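Local atomic coordinates of Mgp-operon protein 3 (Mycoplasma pneumoniae, PDB entry 6RJ1), a protein that serves cell adhesion as an extracellular, membrane-anchored, immunodominant protein, probably working with adhesin P1 in attachment to host-cell sugars. Residues 43-46 and 52-55; 115-120 and 463-468; 500-505 and 590-595; 597-602 and 617-622. All blocks are in the same frame, centred on the assembly; numbering follows the deposited sequence.

Interaction 1: 43-46 and 52-55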
loop_
_atom_site.group_PDB
_atom_site.type_symbol
_atom_site.label_atom_id
_atom_site.label_comp_id
_atom_site.label_asym_id
_atom_site.label_seq_id
_atom_site.Cartn_x
_atom_site.Cartn_y
_atom_site.Cartn_z
ATOM N N VAL A 43 7.357 -1.273 17.300
ATOM C CA VAL A 43 6.900 -0.802 15.976
ATOM C C VAL A 43 5.761 0.201 16.082
ATOM O O VAL A 43 5.728 1.163 15.321
ATOM C CB VAL A 43 6.489 -1.969 15.036
ATOM C CG1 VAL A 43 6.551 -1.547 13.577
ATOM C CG2 VAL A 43 7.346 -3.197 15.261
ATOM N N ASP A 44 4.800 -0.054 16.973
ATOM C CA ASP A 44 3.626 0.800 17.180
ATOM C C ASP A 44 3.118 0.589 18.585
ATOM O O ASP A 44 3.386 -0.448 19.186
ATOM C CB ASP A 44 2.512 0.474 16.145
ATOM C CG ASP A 44 1.394 1.505 16.015
ATOM O OD1 ASP A 44 1.480 2.575 16.678
ATOM O OD2 ASP A 44 0.439 1.252 15.243
ATOM N N TRP A 45 2.391 1.570 19.110
ATOM C CA TRP A 45 1.822 1.532 20.453
ATOM C C TRP A 45 0.647 2.501 20.532
ATOM O O TRP A 45 0.627 3.504 19.820
ATOM C CB TRP A 45 2.891 1.877 21.517
ATOM C CG TRP A 45 3.536 3.214 21.303
ATOM C CD1 TRP A 45 4.539 3.517 20.425
ATOM C CD2 TRP A 45 3.170 4.444 21.936
ATOM N NE1 TRP A 45 4.829 4.862 20.483
ATOM C CE2 TRP A 45 3.993 5.458 21.393
ATOM C CE3 TRP A 45 2.211 4.792 22.904
ATOM C CZ2 TRP A 45 3.924 6.783 21.826
ATOM C CZ3 TRP A 45 2.138 6.110 23.319
ATOM C CH2 TRP A 45 2.983 7.088 22.779
ATOM N N LYS A 46 -0.337 2.190 21.378
ATOM C CA LYS A 46 -1.517 3.022 21.571
ATOM C C LYS A 46 -1.894 3.044 23.055
ATOM O O LYS A 46 -1.867 2.002 23.717
ATOM C CB LYS A 46 -2.717 2.520 20.727
ATOM C CG LYS A 46 -2.525 2.485 19.202
ATOM C CD LYS A 46 -2.559 3.842 18.500
ATOM C CE LYS A 46 -2.014 3.762 17.088
ATOM N NZ LYS A 46 -2.998 3.222 16.097
ATOM N N LYS A 52 -4.789 1.535 30.366
ATOM C CA LYS A 52 -4.231 0.577 29.409
ATOM C C LYS A 52 -3.255 1.168 28.382
ATOM O O LYS A 52 -3.431 2.295 27.913
ATOM C CB LYS A 52 -5.379 -0.161 28.691
ATOM C CG LYS A 52 -4.985 -1.418 27.901
ATOM C CD LYS A 52 -5.920 -2.588 28.177
ATOM C CE LYS A 52 -7.275 -2.455 27.519
ATOM N NZ LYS A 52 -8.280 -3.338 28.171
ATOM N N LEU A 53 -2.234 0.368 28.034
ATOM C CA LEU A 53 -1.232 0.670 27.022
ATOM C C LEU A 53 -0.961 -0.604 26.228
ATOM O O LEU A 53 -0.573 -1.627 26.794
ATOM C CB LEU A 53 0.055 1.248 27.633
ATOM C CG LEU A 53 1.185 1.590 26.659
ATOM C CD1 LEU A 53 0.894 2.878 25.890
ATOM C CD2 LEU A 53 2.490 1.711 27.397
ATOM N N VAL A 54 -1.213 -0.538 24.920
ATOM C CA VAL A 54 -1.041 -1.637 23.976
ATOM C C VAL A 54 0.190 -1.348 23.110
ATOM O O VAL A 54 0.325 -0.236 22.607
ATOM C CB VAL A 54 -2.330 -1.834 23.128
ATOM C CG1 VAL A 54 -2.184 -2.992 22.152
ATOM C CG2 VAL A 54 -3.552 -2.034 24.023
ATOM N N ALA A 55 1.092 -2.334 22.955
ATOM C CA ALA A 55 2.307 -2.189 22.143
ATOM C C ALA A 55 2.437 -3.318 21.109
ATOM O O ALA A 55 1.839 -4.376 21.281
ATOM C CB ALA A 55 3.541 -2.137 23.039
#

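Interaction 2: 115-120 and 463-468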
loop_
_atom_site.group_PDB
_atom_site.type_symbol
_atom_site.label_atom_id
_atom_site.label_comp_id
_atom_site.label_asym_id
_atom_site.label_seq_id
_atom_site.Cartn_x
_atom_site.Cartn_y
_atom_site.Cartn_z
ATOM N N VAL A 115 1.741 -8.573 20.485
ATOM C CA VAL A 115 0.937 -7.436 20.898
ATOM C C VAL A 115 1.053 -7.525 22.417
ATOM O O VAL A 115 0.730 -8.573 22.992
ATOM C CB VAL A 115 -0.532 -7.485 20.403
ATOM C CG1 VAL A 115 -1.406 -6.500 21.172
ATOM C CG2 VAL A 115 -0.609 -7.209 18.911
ATOM N N LEU A 116 1.599 -6.476 23.048
ATOM C CA LEU A 116 1.808 -6.442 24.495
ATOM C C LEU A 116 0.771 -5.565 25.163
ATOM O O LEU A 116 0.485 -4.470 24.675
ATOM C CB LEU A 116 3.221 -5.947 24.851
ATOM C CG LEU A 116 4.376 -6.422 23.980
ATOM C CD1 LEU A 116 5.605 -5.645 24.277
ATOM C CD2 LEU A 116 4.650 -7.891 24.166
ATOM N N ILE A 117 0.218 -6.045 26.284
ATOM C CA ILE A 117 -0.785 -5.331 27.066
ATOM C C ILE A 117 -0.166 -4.945 28.408
ATOM O O ILE A 117 0.417 -5.789 29.102
ATOM C CB ILE A 117 -2.084 -6.173 27.242
ATOM C CG1 ILE A 117 -2.614 -6.746 25.894
ATOM C CG2 ILE A 117 -3.178 -5.410 28.005
ATOM C CD1 ILE A 117 -3.034 -5.733 24.760
ATOM N N PHE A 118 -0.298 -3.658 28.760
ATOM C CA PHE A 118 0.208 -3.090 30.001
ATOM C C PHE A 118 -0.927 -2.433 30.761
ATOM O O PHE A 118 -1.846 -1.888 30.151
ATOM C CB PHE A 118 1.301 -2.051 29.709
ATOM C CG PHE A 118 2.584 -2.607 29.141
ATOM C CD1 PHE A 118 2.750 -2.754 27.766
ATOM C CD2 PHE A 118 3.644 -2.949 29.978
ATOM C CE1 PHE A 118 3.944 -3.256 27.241
ATOM C CE2 PHE A 118 4.842 -3.448 29.451
ATOM C CZ PHE A 118 4.984 -3.597 28.088
ATOM N N LYS A 119 -0.864 -2.488 32.091
ATOM C CA LYS A 119 -1.847 -1.862 32.972
ATOM C C LYS A 119 -1.175 -0.708 33.692
ATOM O O LYS A 119 0.013 -0.811 34.019
ATOM C CB LYS A 119 -2.474 -2.866 33.962
ATOM C CG LYS A 119 -1.581 -3.445 35.062
ATOM C CD LYS A 119 -2.419 -4.184 36.104
ATOM C CE LYS A 119 -1.586 -5.094 36.973
ATOM N NZ LYS A 119 -1.135 -6.325 36.249
ATOM N N ALA A 120 -1.914 0.378 33.939
ATOM C CA ALA A 120 -1.366 1.537 34.632
ATOM C C ALA A 120 -1.053 1.213 36.086
ATOM O O ALA A 120 -1.732 0.387 36.696
ATOM C CB ALA A 120 -2.323 2.707 34.541
ATOM N N GLY A 463 -11.662 -4.991 23.458
ATOM C CA GLY A 463 -11.054 -6.304 23.683
ATOM C C GLY A 463 -10.473 -6.978 22.456
ATOM O O GLY A 463 -9.961 -8.098 22.547
ATOM N N GLN A 464 -10.552 -6.302 21.304
ATOM C CA GLN A 464 -10.036 -6.819 20.039
ATOM C C GLN A 464 -8.887 -5.958 19.564
ATOM O O GLN A 464 -8.970 -4.727 19.606
ATOM C CB GLN A 464 -11.128 -6.884 18.953
ATOM C CG GLN A 464 -12.332 -7.720 19.343
ATOM C CD GLN A 464 -12.765 -8.583 18.204
ATOM O OE1 GLN A 464 -12.199 -9.652 17.966
ATOM N NE2 GLN A 464 -13.782 -8.137 17.478
ATOM N N ILE A 465 -7.816 -6.608 19.111
ATOM C CA ILE A 465 -6.643 -5.927 18.584
ATOM C C ILE A 465 -6.532 -6.261 17.113
ATOM O O ILE A 465 -6.590 -7.433 16.736
ATOM C CB ILE A 465 -5.350 -6.256 19.381
ATOM C CG1 ILE A 465 -5.487 -5.863 20.872
ATOM C CG2 ILE A 465 -4.136 -5.576 18.759
ATOM C CD1 ILE A 465 -5.680 -6.991 21.795
ATOM N N VAL A 466 -6.412 -5.223 16.287
ATOM C CA VAL A 466 -6.261 -5.347 14.844
ATOM C C VAL A 466 -4.838 -4.941 14.488
ATOM O O VAL A 466 -4.376 -3.897 14.933
ATOM C CB VAL A 466 -7.329 -4.545 14.043
ATOM C CG1 VAL A 466 -7.249 -4.853 12.546
ATOM C CG2 VAL A 466 -8.739 -4.823 14.567
ATOM N N VAL A 467 -4.131 -5.788 13.730
ATOM C CA VAL A 467 -2.752 -5.538 13.288
ATOM C C VAL A 467 -2.721 -5.604 11.773
ATOM O O VAL A 467 -3.279 -6.533 11.203
ATOM C CB VAL A 467 -1.714 -6.497 13.948
ATOM C CG1 VAL A 467 -0.300 -6.253 13.417
ATOM C CG2 VAL A 467 -1.743 -6.380 15.473
ATOM N N MET A 468 -2.120 -4.598 11.127
ATOM C CA MET A 468 -1.993 -4.514 9.666
ATOM C C MET A 468 -0.549 -4.185 9.263
ATOM O O MET A 468 0.259 -3.777 10.111
ATOM C CB MET A 468 -2.995 -3.513 9.071
ATOM C CG MET A 468 -4.421 -4.009 9.092
ATOM S SD MET A 468 -5.579 -2.849 8.326
ATOM C CE MET A 468 -7.124 -3.725 8.554
#

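Interaction 3: 500-505 and 590-595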
loop_
_atom_site.group_PDB
_atom_site.type_symbol
_atom_site.label_atom_id
_atom_site.label_comp_id
_atom_site.label_asym_id
_atom_site.label_seq_id
_atom_site.Cartn_x
_atom_site.Cartn_y
_atom_site.Cartn_z
ATOM N N TRP A 500 -15.848 -2.239 -3.633
ATOM C CA TRP A 500 -15.017 -1.406 -4.495
ATOM C C TRP A 500 -15.778 -0.172 -5.000
ATOM O O TRP A 500 -15.223 0.650 -5.729
ATOM C CB TRP A 500 -14.429 -2.265 -5.632
ATOM C CG TRP A 500 -13.462 -3.294 -5.113
ATOM C CD1 TRP A 500 -13.766 -4.507 -4.561
ATOM C CD2 TRP A 500 -12.040 -3.158 -5.025
ATOM N NE1 TRP A 500 -12.619 -5.137 -4.135
ATOM C CE2 TRP A 500 -11.543 -4.328 -4.406
ATOM C CE3 TRP A 500 -11.130 -2.166 -5.430
ATOM C CZ2 TRP A 500 -10.176 -4.523 -4.161
ATOM C CZ3 TRP A 500 -9.778 -2.365 -5.195
ATOM C CH2 TRP A 500 -9.315 -3.523 -4.551
ATOM N N GLY A 501 -17.025 -0.040 -4.551
ATOM C CA GLY A 501 -17.908 1.061 -4.901
ATOM C C GLY A 501 -19.091 0.573 -5.699
ATOM O O GLY A 501 -20.239 0.855 -5.355
ATOM N N THR A 502 -18.801 -0.149 -6.790
ATOM C CA THR A 502 -19.780 -0.763 -7.692
ATOM C C THR A 502 -19.345 -2.209 -7.934
ATOM O O THR A 502 -18.171 -2.539 -7.725
ATOM C CB THR A 502 -19.901 0.020 -9.028
ATOM O OG1 THR A 502 -18.619 0.133 -9.649
ATOM C CG2 THR A 502 -20.520 1.397 -8.861
ATOM N N ASP A 503 -20.276 -3.069 -8.394
ATOM C CA ASP A 503 -19.949 -4.460 -8.710
ATOM C C ASP A 503 -18.999 -4.516 -9.912
ATOM O O ASP A 503 -18.126 -5.390 -9.971
ATOM C CB ASP A 503 -21.212 -5.299 -8.966
ATOM C CG ASP A 503 -20.935 -6.790 -9.112
ATOM O OD1 ASP A 503 -20.278 -7.372 -8.200
ATOM O OD2 ASP A 503 -21.374 -7.377 -10.133
ATOM N N LYS A 504 -19.142 -3.543 -10.834
ATOM C CA LYS A 504 -18.290 -3.408 -12.001
ATOM C C LYS A 504 -16.853 -3.096 -11.562
ATOM O O LYS A 504 -15.911 -3.671 -12.111
ATOM C CB LYS A 504 -18.841 -2.327 -12.950
ATOM C CG LYS A 504 -18.507 -2.571 -14.425
ATOM C CD LYS A 504 -19.340 -3.697 -15.065
ATOM C CE LYS A 504 -20.493 -3.208 -15.911
ATOM N NZ LYS A 504 -21.625 -2.722 -15.091
ATOM N N GLN A 505 -16.693 -2.249 -10.525
ATOM C CA GLN A 505 -15.384 -1.887 -9.993
ATOM C C GLN A 505 -14.642 -3.075 -9.381
ATOM O O GLN A 505 -13.415 -3.151 -9.513
ATOM C CB GLN A 505 -15.477 -0.706 -9.027
ATOM C CG GLN A 505 -15.390 0.634 -9.749
ATOM C CD GLN A 505 -15.715 1.786 -8.843
ATOM O OE1 GLN A 505 -16.871 1.999 -8.467
ATOM N NE2 GLN A 505 -14.701 2.562 -8.489
ATOM N N GLY A 590 -20.778 11.890 -15.425
ATOM C CA GLY A 590 -20.990 11.595 -14.017
ATOM C C GLY A 590 -20.013 10.582 -13.487
ATOM O O GLY A 590 -19.470 9.794 -14.263
ATOM N N TYR A 591 -19.797 10.590 -12.159
ATOM C CA TYR A 591 -18.875 9.660 -11.517
ATOM C C TYR A 591 -19.233 8.202 -11.777
ATOM O O TYR A 591 -18.357 7.451 -12.203
ATOM C CB TYR A 591 -18.730 9.930 -10.007
ATOM C CG TYR A 591 -17.739 9.009 -9.322
ATOM C CD1 TYR A 591 -16.370 9.263 -9.370
ATOM C CD2 TYR A 591 -18.167 7.870 -8.641
ATOM C CE1 TYR A 591 -15.451 8.412 -8.749
ATOM C CE2 TYR A 591 -17.260 7.009 -8.020
ATOM C CZ TYR A 591 -15.902 7.286 -8.071
ATOM O OH TYR A 591 -15.000 6.435 -7.467
ATOM N N LYS A 592 -20.498 7.800 -11.517
ATOM C CA LYS A 592 -20.934 6.408 -11.676
ATOM C C LYS A 592 -20.801 5.879 -13.092
ATOM O O LYS A 592 -20.360 4.745 -13.261
ATOM C CB LYS A 592 -22.349 6.165 -11.141
ATOM C CG LYS A 592 -22.550 4.712 -10.687
ATOM C CD LYS A 592 -23.871 4.482 -9.954
ATOM C CE LYS A 592 -23.751 3.449 -8.855
ATOM N NZ LYS A 592 -22.988 3.959 -7.677
ATOM N N ALA A 593 -21.151 6.684 -14.104
ATOM C CA ALA A 593 -21.041 6.245 -15.494
ATOM C C ALA A 593 -19.592 6.005 -15.889
ATOM O O ALA A 593 -19.314 5.032 -16.596
ATOM C CB ALA A 593 -21.682 7.257 -16.425
ATOM N N LEU A 594 -18.670 6.862 -15.402
ATOM C CA LEU A 594 -17.236 6.765 -15.679
ATOM C C LEU A 594 -16.615 5.524 -15.064
ATOM O O LEU A 594 -15.866 4.826 -15.744
ATOM C CB LEU A 594 -16.483 8.016 -15.201
ATOM C CG LEU A 594 -16.661 9.302 -16.003
ATOM C CD1 LEU A 594 -16.120 10.480 -15.238
ATOM C CD2 LEU A 594 -15.978 9.226 -17.347
ATOM N N VAL A 595 -16.928 5.242 -13.789
ATOM C CA VAL A 595 -16.365 4.095 -13.072
ATOM C C VAL A 595 -16.984 2.768 -13.542
ATOM O O VAL A 595 -16.326 1.727 -13.457
ATOM C CB VAL A 595 -16.375 4.248 -11.527
ATOM C CG1 VAL A 595 -15.524 5.437 -11.100
ATOM C CG2 VAL A 595 -17.795 4.357 -10.967
#

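Interaction 4: 597-602 and 617-622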
loop_
_atom_site.group_PDB
_atom_site.type_symbol
_atom_site.label_atom_id
_atom_site.label_comp_id
_atom_site.label_asym_id
_atom_site.label_seq_id
_atom_site.Cartn_x
_atom_site.Cartn_y
_atom_site.Cartn_z
ATOM N N ASN A 597 -17.847 2.294 -16.723
ATOM C CA ASN A 597 -17.497 2.173 -18.145
ATOM C C ASN A 597 -16.786 0.856 -18.407
ATOM O O ASN A 597 -15.919 0.446 -17.649
ATOM C CB ASN A 597 -16.678 3.356 -18.639
ATOM C CG ASN A 597 -16.427 3.327 -20.123
ATOM O OD1 ASN A 597 -15.370 2.909 -20.578
ATOM N ND2 ASN A 597 -17.386 3.778 -20.917
ATOM N N THR A 598 -17.201 0.176 -19.459
ATOM C CA THR A 598 -16.776 -1.169 -19.846
ATOM C C THR A 598 -15.324 -1.246 -20.414
ATOM O O THR A 598 -14.765 -2.341 -20.427
ATOM C CB THR A 598 -17.872 -1.706 -20.767
ATOM O OG1 THR A 598 -18.690 -2.574 -19.996
ATOM C CG2 THR A 598 -17.370 -2.377 -22.041
ATOM N N ALA A 599 -14.708 -0.117 -20.824
ATOM C CA ALA A 599 -13.355 -0.126 -21.397
ATOM C C ALA A 599 -12.316 -0.842 -20.533
ATOM O O ALA A 599 -11.981 -0.382 -19.436
ATOM C CB ALA A 599 -12.894 1.282 -21.740
ATOM N N GLY A 600 -11.877 -1.999 -21.028
ATOM C CA GLY A 600 -10.861 -2.839 -20.400
ATOM C C GLY A 600 -11.343 -3.772 -19.312
ATOM O O GLY A 600 -10.519 -4.308 -18.572
ATOM N N LEU A 601 -12.672 -3.992 -19.209
ATOM C CA LEU A 601 -13.289 -4.844 -18.193
ATOM C C LEU A 601 -12.749 -6.263 -18.175
ATOM O O LEU A 601 -12.363 -6.756 -17.109
ATOM C CB LEU A 601 -14.830 -4.837 -18.311
ATOM C CG LEU A 601 -15.641 -5.653 -17.281
ATOM C CD1 LEU A 601 -15.356 -5.209 -15.845
ATOM C CD2 LEU A 601 -17.132 -5.575 -17.573
ATOM N N ASN A 602 -12.724 -6.914 -19.349
ATOM C CA ASN A 602 -12.286 -8.298 -19.467
ATOM C C ASN A 602 -10.905 -8.479 -20.103
ATOM O O ASN A 602 -10.313 -9.541 -19.945
ATOM C CB ASN A 602 -13.338 -9.112 -20.212
ATOM C CG ASN A 602 -14.715 -9.034 -19.606
ATOM O OD1 ASN A 602 -14.958 -9.458 -18.458
ATOM N ND2 ASN A 602 -15.648 -8.496 -20.378
ATOM N N TYR A 617 -4.413 8.183 -25.519
ATOM C CA TYR A 617 -3.984 6.855 -25.088
ATOM C C TYR A 617 -5.163 5.979 -24.614
ATOM O O TYR A 617 -4.952 4.868 -24.145
ATOM C CB TYR A 617 -2.852 6.955 -24.052
ATOM C CG TYR A 617 -1.514 7.282 -24.681
ATOM C CD1 TYR A 617 -0.734 6.288 -25.267
ATOM C CD2 TYR A 617 -1.025 8.584 -24.692
ATOM C CE1 TYR A 617 0.501 6.580 -25.842
ATOM C CE2 TYR A 617 0.208 8.891 -25.269
ATOM C CZ TYR A 617 0.970 7.884 -25.841
ATOM O OH TYR A 617 2.185 8.175 -26.418
ATOM N N VAL A 618 -6.401 6.467 -24.806
ATOM C CA VAL A 618 -7.649 5.791 -24.435
ATOM C C VAL A 618 -8.496 5.506 -25.673
ATOM O O VAL A 618 -8.393 6.221 -26.675
ATOM C CB VAL A 618 -8.494 6.555 -23.384
ATOM C CG1 VAL A 618 -9.131 5.591 -22.400
ATOM C CG2 VAL A 618 -7.692 7.619 -22.651
ATOM N N THR A 619 -9.369 4.491 -25.582
ATOM C CA THR A 619 -10.261 4.077 -26.660
ATOM C C THR A 619 -11.331 5.126 -26.976
ATOM O O THR A 619 -11.942 5.673 -26.055
ATOM C CB THR A 619 -10.857 2.686 -26.383
ATOM O OG1 THR A 619 -11.686 2.312 -27.481
ATOM C CG2 THR A 619 -11.657 2.613 -25.077
ATOM N N PRO A 620 -11.587 5.409 -28.270
ATOM C CA PRO A 620 -12.642 6.379 -28.609
ATOM C C PRO A 620 -14.046 5.764 -28.571
ATOM O O PRO A 620 -15.023 6.502 -28.599
ATOM C CB PRO A 620 -12.247 6.877 -30.003
ATOM C CG PRO A 620 -11.065 6.009 -30.439
ATOM C CD PRO A 620 -10.959 4.866 -29.490
ATOM N N VAL A 621 -14.146 4.418 -28.514
ATOM C CA VAL A 621 -15.412 3.675 -28.412
ATOM C C VAL A 621 -15.352 2.641 -27.272
ATOM O O VAL A 621 -14.352 1.936 -27.114
ATOM C CB VAL A 621 -15.945 3.065 -29.736
ATOM C CG1 VAL A 621 -16.468 4.148 -30.676
ATOM C CG2 VAL A 621 -14.902 2.206 -30.422
ATOM N N SER A 622 -16.418 2.590 -26.462
ATOM C CA SER A 622 -16.565 1.695 -25.311
ATOM C C SER A 622 -18.047 1.477 -24.978
ATOM O O SER A 622 -18.912 2.187 -25.490
ATOM C CB SER A 622 -15.828 2.260 -24.095
ATOM O OG SER A 622 -16.355 3.520 -23.701
#

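Interaction 1: 43-46 and 52-55
In the beta hairpin of strands 40-48 and 52-59, Lys-46 and Val-54 form an antiparallel hydrogen-bonded pair. Lys-46 N donates to Val-54 O at 2.8 Å, and Val-54 N answers with a bond of 2.9 Å to Lys-46 O that is close to straight (169° at the hydrogen). Next to them, Trp-45 and Ala-55 are a non-hydrogen-bonded pair on the opposite face of the sheet, with Trp-45 CB 4.3 Å from Ala-55 CB. Because chi1 of Trp-45 is 57°, CG sits between the backbone N and the carbonyl carbon; the six-membered end of the indole then meets Leu-53 at a slant, CE3 to CD1 3.8 Å. Its NE1 is hydrogen-bonded to Gln-9 OE1. The hairpin is one end of an eight-stranded mixed sheet, with 40-48 outermost, and a classic beta bulge interrupts it where Val-43 and Asp-44 both face Leu-56. Asp-44 OD1 accepts from Trp-45 N at 2.8 Å, the donor lying above the carboxylate plane, while OD2 accepts a hydrogen bond from Leu-458 N. Lys-46 folds away from Val-54 and gives NZ to Leu-458 O, which leaves two side chains of this edge strand holding the backbone of strand 457-461, the other edge of the same sheet.

Interaction 2: 115-120 and 463-468
Ile-465 reaches tip to tip toward Val-115, and both branches that leave its CB find a partner there. The first, CG2, comes against both methyls of the valine, 3.8 Å from Val-115 CG1 and 3.9 Å from Val-115 CG2. The other branch starts at CG1, which chi1 of -59° puts anti to the carbonyl carbon; this atom still brushes Val-115, at 4.1 Å from its CG1. One bond further, CD1 ends against Ile-117 CD1 at 4.2 Å, the two isoleucines reaching for each other tip to tip. CG2 is thus spent on Val-115, while the CG1-CD1 branch spans from Val-115 to Ile-117.

These strands belong to the same mixed sheet without being neighbours in it: 125-135, 487-492 and 477-482 lie between them. The sheet curls enough that the inward faces of 114-121 and 464-468 confront each other across an apolar core, their short axes 9.9 Å apart at closest and running at 143°, roughly antiparallel. Strand alternation selects the participants, Val-115 and Ile-117 on one side, Ile-465 and Val-467 on the other. Val-467 CG2 also meets Val-115 CG2, at 3.7 Å, but here the two side chains slide past each other in opposite directions instead of meeting end on. Val-54 of strand 52-59 packs on Val-115 and Ile-117, and Val-481 and Trp-479 of strand 477-482 pack on Ile-465 and Val-467 respectively.

Interaction 3: 500-505 and 590-595
Beyond CG the side chain of Gln-505 runs extended (chi2 170°), which carries its amide across Val-595 at a slant. The isopropyl group lies against one face of the amide: Val-595 CB is 3.7 Å from Gln-505 CD, Val-595 CG2 is 3.6 Å from OE1, and Val-595 CG1 is 4.0 Å from NE2. Three residues earlier in the same segment, chi1 of Thr-502 (56°) tucks OG1 between its backbone N and carbonyl carbon, and CG2 points out toward 590-595.

Thr-502 is the N-cap of helix 503-511. Its OG1 accepts from Gln-505 N at 3.2 Å in the capping bond and gives its own hydrogen to Gln-505 OE1 at 2.8 Å, on a lone pair in the carbonyl plane. One hydroxyl therefore ties both the backbone and the amide of Gln-505 to the first turn, fixing which way the buried amide faces Val-595. The capped start of this helix packs against the short helix 591-595; both lie in the sequence range of the MgpC adhesin family, whose relatives are classed with beta-propellers. Val-595 also touches an aromatic ring of its own helix: CG1 rests 3.6 Å above one face of Tyr-591, toward the rim, and that ring in turn meets His-731. At the edge of the contact Lys-592, bent in the outer half of its chain, draws its end alongside Thr-502, with NZ 3.7 Å from CG2. Trp-500, just ahead of the cap, packs on Leu-693 and Val-695 of strand 693-699.

Interaction 4: 597-602 and 617-622
Asn-597 and Ser-622 meet through a buried hydrogen bond, ND2 to OG at 3.0 Å, with the hydroxyl oxygen lying in the plane of the amide. The rotamers explain the meeting: Asn-597 has CG anti to its backbone N (chi1 -174°), reaching across to the second segment, while Ser-622 holds OG between its backbone N and carbonyl carbon (chi1 61°), turned to the amide. The amide oxygen faces back to its own chain. OD1 accepts from Ala-599 N at 3.1 Å, the donor standing well above the carbonyl plane, which makes an Asx turn; Gly-584 N is a second donor to the same oxygen. Ser-622 OG is also bonded to Asp-586 OD1, so three bonds grip the Asn-597 amide and two the Ser-622 hydroxyl.

Beside the polar pair is a small apolar patch. Ala-599 CB touches Thr-619 CG2 at 3.8 Å and Ser-622 CB at 3.9 Å. The threonine can offer its methyl because OG1 is anti to the backbone N (chi1 -178°) and occupied with Val-621 O, 2.7 Å away. A type II turn from Thr-598 to Leu-601, with Gly-600 at its third position, then sends the first segment off. Leu-601 lies on helix 503-511, Phe-609 of strand 609-611 covers Thr-619 and Pro-620, and at the far end the Tyr-617 ring meets Phe-670 of helix 666-673.

Overall arrangement
The four contacts fall into two pairs on separate parts of the chain. Interactions 1 and 2, with centres 7 Å apart, share one sheet: strands 52-59 and 114-121 are adjacent, joined by Ala-55 O to Leu-116 N at 2.8 Å, and Val-54 CG2 packs on Ile-117 CD1 at 3.8 Å. Val-54 of the hairpin thus packs on the same apolar cluster as interaction 2. Interactions 3 and 4, centres 14 Å apart, follow one another through helix 591-595 and meet where Lys-504 CD touches Leu-601 CD2 at 3.8 Å. Between the pairs, interactions 2 and 3 stay about 13 Å apart at their nearest atoms; the centres of interactions 1 and 4 are about 47 Å apart, on opposite sides of the chain's centre.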